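Local coordinates for glutathione peroxidase-like protein (Trypanosoma brucei, PDB 3DWV) that probably reduces hydroperoxides as a glutathione peroxidase-type enzyme that draws its electrons from tryparedoxin, at residues Y132-I146 against F153-F165. The protein carries 1 engineered substitution. Numbering follows the deposited sequence. Where two conformers were deposited one is given.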
loop_
_atom_site.group_PDB
_atom_site.type_symbol
_atom_site.label_atom_id
_atom_site.label_comp_id
_atom_site.label_asym_id
_atom_site.label_seq_id
_atom_site.Cartn_x
_atom_site.Cartn_y
_atom_site.Cartn_z
ATOM N N TYR A 132 -4.501 -11.384 0.084
ATOM C CA TYR A 132 -4.097 -11.744 1.462
ATOM C C TYR A 132 -4.203 -10.616 2.465
ATOM O O TYR A 132 -4.726 -10.817 3.581
ATOM C CB TYR A 132 -2.649 -12.273 1.368
ATOM C CG TYR A 132 -1.975 -12.461 2.726
ATOM C CD1 TYR A 132 -2.367 -13.461 3.623
ATOM C CD2 TYR A 132 -0.935 -11.620 3.089
ATOM C CE1 TYR A 132 -1.723 -13.604 4.853
ATOM C CE2 TYR A 132 -0.296 -11.737 4.299
ATOM C CZ TYR A 132 -0.703 -12.732 5.170
ATOM O OH TYR A 132 -0.027 -12.808 6.370
ATOM N N MET A 133 -3.672 -9.406 2.182
ATOM C CA MET A 133 -3.718 -8.329 3.170
ATOM C C MET A 133 -5.158 -7.913 3.442
ATOM O O MET A 133 -5.542 -7.657 4.594
ATOM C CB MET A 133 -2.908 -7.117 2.653
ATOM C CG MET A 133 -1.420 -7.398 2.588
ATOM S SD MET A 133 -0.435 -5.923 2.213
ATOM C CE MET A 133 -1.142 -5.273 0.706
ATOM N N LYS A 134 -5.996 -7.864 2.382
ATOM C CA LYS A 134 -7.392 -7.432 2.547
ATOM C C LYS A 134 -8.205 -8.390 3.381
ATOM O O LYS A 134 -9.110 -7.991 4.150
ATOM C CB LYS A 134 -8.053 -7.283 1.164
ATOM C CG LYS A 134 -7.522 -6.090 0.354
ATOM C CD LYS A 134 -7.729 -6.340 -1.144
ATOM C CE LYS A 134 -9.179 -6.258 -1.549
ATOM N NZ LYS A 134 -9.352 -6.537 -3.015
ATOM N N LYS A 135 -7.924 -9.704 3.230
ATOM C CA LYS A 135 -8.759 -10.602 4.035
ATOM C C LYS A 135 -8.168 -10.651 5.439
ATOM O O LYS A 135 -8.945 -10.846 6.398
ATOM C CB LYS A 135 -8.924 -11.973 3.415
ATOM C CG LYS A 135 -7.682 -12.844 3.366
ATOM C CD LYS A 135 -8.083 -14.313 3.468
ATOM C CE LYS A 135 -6.859 -15.213 3.368
ATOM N NZ LYS A 135 -6.106 -14.881 2.123
ATOM N N THR A 136 -6.856 -10.452 5.573
ATOM C CA THR A 136 -6.314 -10.421 6.952
ATOM C C THR A 136 -6.843 -9.210 7.714
ATOM O O THR A 136 -7.237 -9.329 8.887
ATOM C CB THR A 136 -4.783 -10.418 6.948
ATOM O OG1 THR A 136 -4.354 -11.574 6.223
ATOM C CG2 THR A 136 -4.241 -10.516 8.373
ATOM N N LYS A 137 -6.832 -8.053 7.069
ATOM C CA LYS A 137 -7.307 -6.804 7.705
ATOM C C LYS A 137 -8.366 -6.211 6.780
ATOM O O LYS A 137 -8.076 -5.396 5.884
ATOM C CB LYS A 137 -6.192 -5.806 7.989
ATOM C CG LYS A 137 -5.039 -6.394 8.791
ATOM C CD LYS A 137 -5.411 -6.764 10.200
ATOM C CE LYS A 137 -5.950 -5.720 11.116
ATOM N NZ LYS A 137 -6.132 -6.425 12.457
ATOM N N PRO A 138 -9.612 -6.607 7.004
ATOM C CA PRO A 138 -10.689 -6.234 6.082
ATOM C C PRO A 138 -11.153 -4.798 6.257
ATOM O O PRO A 138 -11.910 -4.258 5.437
ATOM C CB PRO A 138 -11.812 -7.199 6.477
ATOM C CG PRO A 138 -11.550 -7.564 7.894
ATOM C CD PRO A 138 -10.073 -7.452 8.106
ATOM N N GLY A 139 -10.683 -4.191 7.337
ATOM C CA GLY A 139 -11.138 -2.832 7.687
ATOM C C GLY A 139 -12.511 -2.886 8.341
ATOM O O GLY A 139 -13.149 -3.930 8.456
ATOM N N ILE A 140 -12.990 -1.725 8.802
ATOM C CA ILE A 140 -14.294 -1.607 9.447
ATOM C C ILE A 140 -15.334 -0.964 8.535
ATOM O O ILE A 140 -16.527 -1.108 8.923
ATOM C CB ILE A 140 -14.279 -0.789 10.744
ATOM C CG1 ILE A 140 -13.745 0.641 10.624
ATOM C CG2 ILE A 140 -13.496 -1.506 11.822
ATOM C CD1 ILE A 140 -13.464 1.235 12.002
ATOM N N LEU A 141 -14.964 -0.329 7.417
ATOM C CA LEU A 141 -16.005 0.284 6.594
ATOM C C LEU A 141 -16.411 -0.649 5.456
ATOM O O LEU A 141 -15.532 -1.065 4.675
ATOM C CB LEU A 141 -15.543 1.615 5.983
ATOM C CG LEU A 141 -16.394 2.153 4.823
ATOM C CD1 LEU A 141 -17.832 2.479 5.198
ATOM C CD2 LEU A 141 -15.774 3.430 4.255
ATOM N N ALA A 142 -17.713 -0.944 5.327
ATOM C CA ALA A 142 -18.161 -1.733 4.165
ATOM C C ALA A 142 -17.378 -3.048 4.032
ATOM O O ALA A 142 -17.089 -3.729 5.026
ATOM C CB ALA A 142 -18.162 -0.884 2.906
ATOM N N THR A 143 -17.029 -3.442 2.810
ATOM C CA THR A 143 -16.385 -4.715 2.560
ATOM C C THR A 143 -14.869 -4.595 2.586
ATOM O O THR A 143 -14.338 -3.512 2.827
ATOM C CB THR A 143 -16.789 -5.300 1.179
ATOM O OG1 THR A 143 -15.963 -4.664 0.190
ATOM C CG2 THR A 143 -18.245 -5.029 0.866
ATOM N N LYS A 144 -14.172 -5.705 2.344
ATOM C CA LYS A 144 -12.711 -5.666 2.391
ATOM C C LYS A 144 -12.130 -4.989 1.173
ATOM O O LYS A 144 -10.890 -4.833 1.173
ATOM C CB LYS A 144 -12.173 -7.077 2.501
ATOM C CG LYS A 144 -12.448 -7.957 1.301
ATOM C CD LYS A 144 -12.086 -9.432 1.525
ATOM C CE LYS A 144 -12.856 -10.400 0.662
ATOM N NZ LYS A 144 -13.821 -11.274 1.381
ATOM N N ALA A 145 -12.933 -4.600 0.197
ATOM C CA ALA A 145 -12.366 -3.934 -0.958
ATOM C C ALA A 145 -11.541 -2.726 -0.540
ATOM O O ALA A 145 -11.821 -2.065 0.447
ATOM C CB ALA A 145 -13.444 -3.461 -1.929
ATOM N N ILE A 146 -10.536 -2.421 -1.380
ATOM C CA ILE A 146 -9.830 -1.141 -1.141
ATOM C C ILE A 146 -10.633 -0.013 -1.762
ATOM O O ILE A 146 -10.815 -0.022 -2.994
ATOM C CB ILE A 146 -8.435 -1.179 -1.812
ATOM C CG1 ILE A 146 -7.573 -2.350 -1.318
ATOM C CG2 ILE A 146 -7.693 0.145 -1.688
ATOM C CD1 ILE A 146 -7.206 -2.338 0.140
ATOM N N PHE A 153 -1.474 -0.757 4.612
ATOM C CA PHE A 153 -1.397 -1.832 5.559
ATOM C C PHE A 153 -0.071 -1.733 6.311
ATOM O O PHE A 153 0.988 -1.640 5.698
ATOM C CB PHE A 153 -1.477 -3.214 4.910
ATOM C CG PHE A 153 -2.824 -3.418 4.197
ATOM C CD1 PHE A 153 -3.016 -2.956 2.888
ATOM C CD2 PHE A 153 -3.839 -4.073 4.905
ATOM C CE1 PHE A 153 -4.257 -3.187 2.316
ATOM C CE2 PHE A 153 -5.079 -4.264 4.316
ATOM C CZ PHE A 153 -5.277 -3.785 3.032
ATOM N N LEU A 154 -0.160 -1.753 7.640
ATOM C CA LEU A 154 1.031 -1.871 8.478
ATOM C C LEU A 154 1.392 -3.349 8.689
ATOM O O LEU A 154 0.535 -4.152 9.079
ATOM C CB LEU A 154 0.801 -1.209 9.816
ATOM C CG LEU A 154 1.988 -1.096 10.754
ATOM C CD1 LEU A 154 3.155 -0.273 10.233
ATOM C CD2 LEU A 154 1.493 -0.448 12.058
ATOM N N ILE A 155 2.637 -3.663 8.380
ATOM C CA ILE A 155 3.162 -5.021 8.396
ATOM C C ILE A 155 4.166 -5.163 9.553
ATOM O O ILE A 155 5.038 -4.266 9.716
ATOM C CB ILE A 155 3.881 -5.281 7.068
ATOM C CG1 ILE A 155 3.050 -4.873 5.832
ATOM C CG2 ILE A 155 4.353 -6.728 7.036
ATOM C CD1 ILE A 155 1.675 -5.505 5.739
ATOM N N ASP A 156 4.096 -6.216 10.350
ATOM C CA ASP A 156 5.043 -6.348 11.480
ATOM C C ASP A 156 6.383 -6.925 11.043
ATOM O O ASP A 156 6.618 -7.149 9.852
ATOM C CB ASP A 156 4.362 -7.086 12.630
ATOM C CG ASP A 156 4.156 -8.566 12.437
ATOM O OD1 ASP A 156 4.716 -9.128 11.475
ATOM O OD2 ASP A 156 3.429 -9.252 13.223
ATOM N N ARG A 157 7.288 -7.159 12.000
ATOM C CA ARG A 157 8.611 -7.710 11.842
ATOM C C ARG A 157 8.628 -9.082 11.166
ATOM O O ARG A 157 9.661 -9.398 10.545
ATOM C CB ARG A 157 9.373 -7.860 13.177
ATOM C CG ARG A 157 9.203 -6.748 14.194
ATOM C CD ARG A 157 10.137 -6.817 15.400
ATOM N NE ARG A 157 9.644 -6.276 16.656
ATOM C CZ ARG A 157 10.160 -5.455 17.554
ATOM N NH1 ARG A 157 11.373 -4.927 17.423
ATOM N NH2 ARG A 157 9.477 -5.108 18.659
ATOM N N ASP A 158 7.553 -9.857 11.269
ATOM C CA ASP A 158 7.352 -11.171 10.688
ATOM C C ASP A 158 6.651 -11.164 9.321
ATOM O O ASP A 158 6.352 -12.239 8.771
ATOM C CB ASP A 158 6.499 -12.069 11.598
ATOM C CG ASP A 158 7.122 -12.292 12.953
ATOM O OD1 ASP A 158 8.343 -12.548 12.979
ATOM O OD2 ASP A 158 6.399 -12.202 13.969
ATOM N N GLY A 159 6.352 -10.004 8.766
ATOM C CA GLY A 159 5.638 -9.859 7.513
ATOM C C GLY A 159 4.145 -10.036 7.606
ATOM O O GLY A 159 3.438 -10.232 6.614
ATOM N N VAL A 160 3.572 -10.001 8.805
ATOM C CA VAL A 160 2.127 -10.115 8.989
ATOM C C VAL A 160 1.400 -8.770 9.025
ATOM O O VAL A 160 1.842 -7.866 9.757
ATOM C CB VAL A 160 1.857 -10.842 10.324
ATOM C CG1 VAL A 160 0.403 -11.246 10.428
ATOM C CG2 VAL A 160 2.786 -12.043 10.469
ATOM N N PRO A 161 0.333 -8.585 8.255
ATOM C CA PRO A 161 -0.492 -7.365 8.261
ATOM C C PRO A 161 -1.215 -7.206 9.602
ATOM O O PRO A 161 -1.947 -8.142 9.932
ATOM C CB PRO A 161 -1.527 -7.602 7.163
ATOM C CG PRO A 161 -0.968 -8.725 6.342
ATOM C CD PRO A 161 -0.160 -9.581 7.271
ATOM N N VAL A 162 -0.990 -6.091 10.295
ATOM C CA VAL A 162 -1.546 -5.912 11.638
ATOM C C VAL A 162 -2.485 -4.725 11.731
ATOM O O VAL A 162 -3.256 -4.638 12.697
ATOM C CB VAL A 162 -0.399 -5.789 12.654
ATOM C CG1 VAL A 162 0.261 -7.168 12.770
ATOM C CG2 VAL A 162 0.631 -4.736 12.297
ATOM N N GLU A 163 -2.476 -3.797 10.793
ATOM C CA GLU A 163 -3.450 -2.704 10.756
ATOM C C GLU A 163 -3.725 -2.310 9.303
ATOM O O GLU A 163 -2.823 -2.411 8.444
ATOM C CB GLU A 163 -2.992 -1.445 11.508
ATOM C CG GLU A 163 -2.402 -1.646 12.883
ATOM C CD GLU A 163 -3.380 -1.917 14.005
ATOM O OE1 GLU A 163 -4.596 -1.644 13.841
ATOM O OE2 GLU A 163 -2.904 -2.403 15.070
ATOM N N ARG A 164 -4.932 -1.834 9.048
ATOM C CA ARG A 164 -5.323 -1.217 7.783
ATOM C C ARG A 164 -5.631 0.255 8.121
ATOM O O ARG A 164 -6.436 0.477 9.048
ATOM C CB ARG A 164 -6.566 -1.810 7.101
ATOM C CG ARG A 164 -6.893 -1.231 5.737
ATOM C CD ARG A 164 -8.298 -1.411 5.204
ATOM N NE ARG A 164 -8.492 -2.761 4.735
ATOM C CZ ARG A 164 -9.197 -3.137 3.665
ATOM N NH1 ARG A 164 -9.834 -2.280 2.885
ATOM N NH2 ARG A 164 -9.241 -4.427 3.397
ATOM N N PHE A 165 -5.038 1.185 7.394
ATOM C CA PHE A 165 -5.338 2.606 7.599
ATOM C C PHE A 165 -6.021 3.229 6.391
ATOM O O PHE A 165 -5.588 2.979 5.260
ATOM C CB PHE A 165 -4.065 3.409 7.886
ATOM C CG PHE A 165 -3.430 3.004 9.225
ATOM C CD1 PHE A 165 -3.900 3.501 10.421
ATOM C CD2 PHE A 165 -2.343 2.138 9.243
ATOM C CE1 PHE A 165 -3.321 3.138 11.634
ATOM C CE2 PHE A 165 -1.768 1.768 10.456
ATOM C CZ PHE A 165 -2.234 2.262 11.665
HETATM O O HOH W 1 -6.675 -4.103 13.586
#
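The guanidinium of R164 has P138 O over one face and I146 CD1 over the other, while K137 O, K144 O and A145 O line its edge. The F153 ring has M133 CB over the centre of one face, a CH-pi contact of 3.8 Å to the centroid; K137 O and I146 CD1 lie at its edge. Both residues belong to the beta hairpin of strands 152-155 and 161-165 in the thioredoxin-fold sheet. Helix 128-136 packs across this hairpin, its last turn, 132-136, running at 74° to strand 161-165. The loop 137-146 follows and wraps round the end of R164.

R164 makes several bonds to that loop. NE and NH2 both donate to K137 O, a side-on grip on one oxygen. R164 NH2 also gives a bond of 2.8 Å to K144 O, and NH1 reaches A145 O from above its carbonyl plane. All three oxygens lie near the guanidinium plane, which fixes the rotation of the group. With CG anti to the backbone N (chi1 -175°) and the one bend at chi3, the chain carries the guanidinium to the carbonyls of K137, K144 and A145.

M133 bends at chi3 (-54°). SD sits obliquely beside the F153 ring, a Met-aromatic contact, and M133 CE meets F153 CD1 at 3.7 Å. M133 SD also approaches I155 CD1. M133 also touches I51 of the neighbouring strand 49-54.

P161 fits against the helix. P161 CD lies 3.4 Å from Y132 OH, and its CG meets M133 CG. The Y132 ring also meets F29.

A classic beta bulge places V162 and E163 both opposite L154. K137 passes beside it, CE 3.3 Å from V162 O. A water accepts from K137 NZ at 2.6 Å and donates to E163 OE1.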